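Local coordinates for amidohydrolase 3 domain-containing protein (Pyrococcus furiosus, PDB 3ICJ) that probably hydrolyses carbon-nitrogen bonds other than peptide bonds, as a zinc-dependent member of the amidohydrolase family whose substrate is not known, at residues Met37-Phe49 and Ala81-Pro95. Sequence-based numbering, arbitrary orientation.
Sequences MKALINGTIYTSF and AGGEIIDLKGKFVMP
Two successive parallel strand pairings, 37-41 with 84-87 and 44-49 with 92-95, form part of the small beta domain of an amidohydrolase, and their register shifts by two residues between them. In the first, Ala39 N gives a nearly straight bond of 2.9 Å to Glu84 O, and Ala39 O accepts from Ile86 N at 2.7 Å. On one face Leu40 and Ile86 lie side by side, CD2 of Leu40 against CB of Ile86 at 3.6 Å, while Lys38 NZ and Glu84 OE1 form a long salt bridge of 3.7 Å. On the other face CD1 of Ile41 meets CG2 of Ile85, and helix 71-81 packs over Ala39, Ile41 and Ile85.

Where the register shifts, Asn42 ND2 donates to the syn lone pair of Asp87 OD1 at 3.0 Å, with amide and carboxylate planes 80° apart. That oxygen's anti lone pair takes Lys89 N, an Asx turn that overlaps the type I' turn Leu88-Lys91. Asn42 O receives Gly90 N, and CD1 of Leu88 touches both Leu40 CB and Ile45 CD1, bridging the two apolar rows.

In the second pairing Ile45 CG1 rests on Val93 CB (3.7 Å). Thr44 lies alongside Phe92; chi1 of -58° sets its OG1 beside the backbone N, where it shares a water with Gly90 O. Farther on, Met94 CE touches Phe49 CE2 at 3.8 Å, and its SD stands obliquely to the ring, 5.4 Å from the centroid, a Met-aromatic contact. Strand 92-102 carries the zinc ligand His101 near its end, with His103 just beyond, a link between beta domain and metal-bearing barrel characteristic of the amidohydrolase fold.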
loop_
_atom_site.group_PDB
_atom_site.type_symbol
_atom_site.label_atom_id
_atom_site.label_comp_id
_atom_site.label_asym_id
_atom_site.label_seq_id
_atom_site.Cartn_x
_atom_site.Cartn_y
_atom_site.Cartn_z
ATOM N N MET A 37 7.317 -8.737 -30.659
ATOM C CA MET A 37 5.875 -8.887 -30.831
ATOM C C MET A 37 5.453 -10.296 -30.399
ATOM O O MET A 37 6.110 -11.275 -30.750
ATOM C CB MET A 37 5.437 -8.615 -32.287
ATOM C CG MET A 37 3.917 -8.771 -32.494
ATOM S SD MET A 37 3.342 -9.223 -34.151
ATOM C CE MET A 37 2.569 -7.701 -34.652
ATOM N N LYS A 38 4.375 -10.386 -29.627
ATOM C CA LYS A 38 3.756 -11.674 -29.289
ATOM C C LYS A 38 2.233 -11.693 -29.438
ATOM O O LYS A 38 1.543 -10.716 -29.136
ATOM C CB LYS A 38 4.195 -12.213 -27.911
ATOM C CG LYS A 38 4.073 -11.254 -26.737
ATOM C CD LYS A 38 4.782 -11.798 -25.489
ATOM C CE LYS A 38 6.296 -11.868 -25.690
ATOM N NZ LYS A 38 6.983 -12.590 -24.589
ATOM N N ALA A 39 1.730 -12.816 -29.938
ATOM C CA ALA A 39 0.313 -13.076 -29.974
ATOM C C ALA A 39 -0.001 -14.216 -29.001
ATOM O O ALA A 39 0.580 -15.295 -29.091
ATOM C CB ALA A 39 -0.146 -13.414 -31.402
ATOM N N LEU A 40 -0.884 -13.945 -28.047
ATOM C CA LEU A 40 -1.433 -14.973 -27.154
ATOM C C LEU A 40 -2.745 -15.422 -27.784
ATOM O O LEU A 40 -3.662 -14.616 -27.951
ATOM C CB LEU A 40 -1.687 -14.400 -25.750
ATOM C CG LEU A 40 -0.653 -13.453 -25.144
ATOM C CD1 LEU A 40 -1.199 -12.869 -23.852
ATOM C CD2 LEU A 40 0.653 -14.174 -24.880
ATOM N N ILE A 41 -2.829 -16.700 -28.157
ATOM C CA ILE A 41 -3.980 -17.230 -28.917
ATOM C C ILE A 41 -4.609 -18.449 -28.230
ATOM O O ILE A 41 -4.060 -18.940 -27.238
ATOM C CB ILE A 41 -3.590 -17.567 -30.389
ATOM C CG1 ILE A 41 -2.478 -18.617 -30.455
ATOM C CG2 ILE A 41 -3.150 -16.297 -31.157
ATOM C CD1 ILE A 41 -2.498 -19.377 -31.733
ATOM N N ASN A 42 -5.753 -18.918 -28.740
ATOM C CA ASN A 42 -6.398 -20.168 -28.270
ATOM C C ASN A 42 -6.648 -20.211 -26.733
ATOM O O ASN A 42 -6.418 -21.220 -26.056
ATOM C CB ASN A 42 -5.623 -21.401 -28.802
ATOM C CG ASN A 42 -6.361 -22.719 -28.596
ATOM O OD1 ASN A 42 -7.589 -22.783 -28.682
ATOM N ND2 ASN A 42 -5.600 -23.789 -28.336
ATOM N N GLY A 43 -7.108 -19.085 -26.192
ATOM C CA GLY A 43 -7.493 -19.012 -24.779
ATOM C C GLY A 43 -8.563 -17.963 -24.558
ATOM O O GLY A 43 -9.147 -17.460 -25.518
ATOM N N THR A 44 -8.834 -17.647 -23.292
ATOM C CA THR A 44 -9.846 -16.651 -22.945
ATOM C C THR A 44 -9.163 -15.463 -22.292
ATOM O O THR A 44 -8.576 -15.599 -21.223
ATOM C CB THR A 44 -10.902 -17.201 -21.975
ATOM O OG1 THR A 44 -11.549 -18.339 -22.544
ATOM C CG2 THR A 44 -11.957 -16.137 -21.656
ATOM N N ILE A 45 -9.256 -14.304 -22.937
ATOM C CA ILE A 45 -8.595 -13.092 -22.446
ATOM C C ILE A 45 -9.633 -12.055 -22.003
ATOM O O ILE A 45 -10.438 -11.589 -22.810
ATOM C CB ILE A 45 -7.633 -12.516 -23.512
ATOM C CG1 ILE A 45 -6.610 -13.588 -23.908
ATOM C CG2 ILE A 45 -6.890 -11.270 -22.964
ATOM C CD1 ILE A 45 -6.411 -13.775 -25.381
ATOM N N TYR A 46 -9.638 -11.733 -20.710
ATOM C CA TYR A 46 -10.441 -10.607 -20.223
ATOM C C TYR A 46 -9.715 -9.301 -20.517
ATOM O O TYR A 46 -8.596 -9.092 -20.073
ATOM C CB TYR A 46 -10.745 -10.713 -18.718
ATOM C CG TYR A 46 -11.677 -11.847 -18.372
ATOM C CD1 TYR A 46 -13.065 -11.684 -18.434
ATOM C CD2 TYR A 46 -11.172 -13.084 -17.997
ATOM C CE1 TYR A 46 -13.922 -12.737 -18.121
ATOM C CE2 TYR A 46 -12.003 -14.136 -17.674
ATOM C CZ TYR A 46 -13.380 -13.960 -17.751
ATOM O OH TYR A 46 -14.203 -14.999 -17.442
ATOM N N THR A 47 -10.355 -8.436 -21.289
ATOM C CA THR A 47 -9.782 -7.131 -21.559
ATOM C C THR A 47 -10.333 -6.086 -20.594
ATOM O O THR A 47 -9.760 -5.017 -20.466
ATOM C CB THR A 47 -10.061 -6.678 -22.985
ATOM O OG1 THR A 47 -11.476 -6.638 -23.191
ATOM C CG2 THR A 47 -9.389 -7.641 -24.001
ATOM N N SER A 48 -11.437 -6.411 -19.922
ATOM C CA SER A 48 -12.155 -5.475 -19.071
ATOM C C SER A 48 -13.107 -6.229 -18.142
ATOM O O SER A 48 -13.590 -7.306 -18.503
ATOM C CB SER A 48 -12.958 -4.481 -19.925
ATOM O OG SER A 48 -13.617 -3.549 -19.093
ATOM N N PHE A 49 -13.351 -5.676 -16.943
ATOM C CA PHE A 49 -14.341 -6.237 -15.995
ATOM C C PHE A 49 -15.503 -5.270 -15.748
ATOM O O PHE A 49 -16.442 -5.592 -15.021
ATOM C CB PHE A 49 -13.700 -6.661 -14.653
ATOM C CG PHE A 49 -12.753 -7.832 -14.763
ATOM C CD1 PHE A 49 -13.236 -9.127 -14.982
ATOM C CD2 PHE A 49 -11.381 -7.643 -14.658
ATOM C CE1 PHE A 49 -12.346 -10.223 -15.098
ATOM C CE2 PHE A 49 -10.491 -8.732 -14.767
ATOM C CZ PHE A 49 -10.980 -10.016 -14.985
ATOM N N ALA A 81 3.754 -10.302 -39.419
ATOM C CA ALA A 81 4.772 -9.416 -38.852
ATOM C C ALA A 81 5.956 -10.169 -38.240
ATOM O O ALA A 81 6.914 -9.551 -37.794
ATOM C CB ALA A 81 4.144 -8.488 -37.835
ATOM N N GLY A 82 5.886 -11.497 -38.224
ATOM C CA GLY A 82 6.965 -12.333 -37.694
ATOM C C GLY A 82 7.119 -12.310 -36.181
ATOM O O GLY A 82 8.235 -12.322 -35.670
ATOM N N GLY A 83 6.001 -12.278 -35.462
ATOM C CA GLY A 83 6.024 -12.332 -34.006
ATOM C C GLY A 83 5.982 -13.740 -33.427
ATOM O O GLY A 83 5.774 -14.724 -34.144
ATOM N N GLU A 84 6.193 -13.827 -32.118
ATOM C CA GLU A 84 6.124 -15.084 -31.388
ATOM C C GLU A 84 4.657 -15.490 -31.158
ATOM O O GLU A 84 3.807 -14.652 -30.856
ATOM C CB GLU A 84 6.867 -14.930 -30.050
ATOM C CG GLU A 84 7.260 -16.244 -29.376
ATOM C CD GLU A 84 7.382 -16.138 -27.851
ATOM O OE1 GLU A 84 7.395 -15.009 -27.305
ATOM O OE2 GLU A 84 7.465 -17.199 -27.199
ATOM N N ILE A 85 4.362 -16.774 -31.316
ATOM C CA ILE A 85 3.018 -17.306 -31.053
ATOM C C ILE A 85 3.022 -17.969 -29.678
ATOM O O ILE A 85 3.809 -18.886 -29.448
ATOM C CB ILE A 85 2.594 -18.382 -32.116
ATOM C CG1 ILE A 85 2.888 -17.936 -33.560
ATOM C CG2 ILE A 85 1.126 -18.785 -31.944
ATOM C CD1 ILE A 85 2.113 -16.727 -34.010
ATOM N N ILE A 86 2.169 -17.502 -28.764
ATOM C CA ILE A 86 1.983 -18.171 -27.465
ATOM C C ILE A 86 0.602 -18.818 -27.436
ATOM O O ILE A 86 -0.426 -18.118 -27.417
ATOM C CB ILE A 86 2.127 -17.201 -26.248
ATOM C CG1 ILE A 86 3.456 -16.422 -26.287
ATOM C CG2 ILE A 86 1.920 -17.953 -24.914
ATOM C CD1 ILE A 86 4.608 -17.079 -25.560
ATOM N N ASP A 87 0.575 -20.151 -27.446
ATOM C CA ASP A 87 -0.679 -20.899 -27.443
ATOM C C ASP A 87 -1.123 -21.107 -25.996
ATOM O O ASP A 87 -0.497 -21.851 -25.253
ATOM C CB ASP A 87 -0.508 -22.236 -28.180
ATOM C CG ASP A 87 -1.835 -22.868 -28.592
ATOM O OD1 ASP A 87 -2.789 -22.875 -27.783
ATOM O OD2 ASP A 87 -1.907 -23.384 -29.732
ATOM N N LEU A 88 -2.207 -20.432 -25.600
ATOM C CA LEU A 88 -2.699 -20.492 -24.214
ATOM C C LEU A 88 -3.273 -21.854 -23.811
ATOM O O LEU A 88 -3.329 -22.172 -22.623
ATOM C CB LEU A 88 -3.725 -19.379 -23.950
ATOM C CG LEU A 88 -3.160 -17.965 -24.108
ATOM C CD1 LEU A 88 -4.305 -16.970 -24.253
ATOM C CD2 LEU A 88 -2.234 -17.599 -22.962
ATOM N N LYS A 89 -3.696 -22.629 -24.802
ATOM C CA LYS A 89 -4.275 -23.942 -24.588
ATOM C C LYS A 89 -5.435 -23.870 -23.623
ATOM O O LYS A 89 -5.496 -24.621 -22.670
ATOM C CB LYS A 89 -3.220 -24.928 -24.088
ATOM C CG LYS A 89 -2.064 -25.137 -25.040
ATOM C CD LYS A 89 -1.378 -26.470 -24.805
ATOM C CE LYS A 89 0.039 -26.454 -25.304
ATOM N NZ LYS A 89 0.105 -26.800 -26.742
ATOM N N GLY A 90 -6.351 -22.947 -23.879
ATOM C CA GLY A 90 -7.568 -22.826 -23.083
ATOM C C GLY A 90 -7.416 -22.071 -21.771
ATOM O O GLY A 90 -8.391 -21.922 -21.038
ATOM N N LYS A 91 -6.205 -21.596 -21.472
ATOM C CA LYS A 91 -5.944 -20.851 -20.239
ATOM C C LYS A 91 -6.565 -19.461 -20.280
ATOM O O LYS A 91 -6.975 -18.972 -21.341
ATOM C CB LYS A 91 -4.444 -20.744 -19.947
ATOM C CG LYS A 91 -3.844 -22.007 -19.336
ATOM C CD LYS A 91 -2.364 -21.793 -19.028
ATOM C CE LYS A 91 -1.600 -23.100 -19.001
ATOM N NZ LYS A 91 -1.488 -23.683 -20.371
ATOM N N PHE A 92 -6.622 -18.827 -19.118
ATOM C CA PHE A 92 -7.236 -17.504 -18.986
ATOM C C PHE A 92 -6.198 -16.391 -18.811
ATOM O O PHE A 92 -5.180 -16.584 -18.154
ATOM C CB PHE A 92 -8.252 -17.495 -17.839
ATOM C CG PHE A 92 -9.403 -18.461 -18.042
ATOM C CD1 PHE A 92 -10.607 -18.021 -18.588
ATOM C CD2 PHE A 92 -9.277 -19.806 -17.705
ATOM C CE1 PHE A 92 -11.667 -18.917 -18.806
ATOM C CE2 PHE A 92 -10.330 -20.700 -17.906
ATOM C CZ PHE A 92 -11.526 -20.251 -18.455
ATOM N N VAL A 93 -6.447 -15.245 -19.438
ATOM C CA VAL A 93 -5.610 -14.058 -19.251
ATOM C C VAL A 93 -6.482 -12.942 -18.637
ATOM O O VAL A 93 -7.680 -12.871 -18.907
ATOM C CB VAL A 93 -4.963 -13.605 -20.584
ATOM C CG1 VAL A 93 -4.101 -12.366 -20.408
ATOM C CG2 VAL A 93 -4.112 -14.730 -21.206
ATOM N N MET A 94 -5.882 -12.088 -17.809
ATOM C CA MET A 94 -6.575 -10.879 -17.293
ATOM C C MET A 94 -5.563 -9.738 -17.073
ATOM O O MET A 94 -4.357 -10.009 -16.943
ATOM C CB MET A 94 -7.357 -11.220 -15.991
ATOM C CG MET A 94 -6.504 -11.510 -14.711
ATOM S SD MET A 94 -7.466 -11.602 -13.147
ATOM C CE MET A 94 -7.492 -9.863 -12.688
ATOM N N PRO A 95 -6.034 -8.464 -17.015
ATOM C CA PRO A 95 -5.113 -7.382 -16.660
ATOM C C PRO A 95 -4.486 -7.680 -15.301
ATOM O O PRO A 95 -5.168 -8.226 -14.404
ATOM C CB PRO A 95 -6.033 -6.148 -16.571
ATOM C CG PRO A 95 -7.225 -6.509 -17.423
ATOM C CD PRO A 95 -7.421 -7.973 -17.170
HETATM O O HOH W 1 -10.386 -20.629 -22.361
#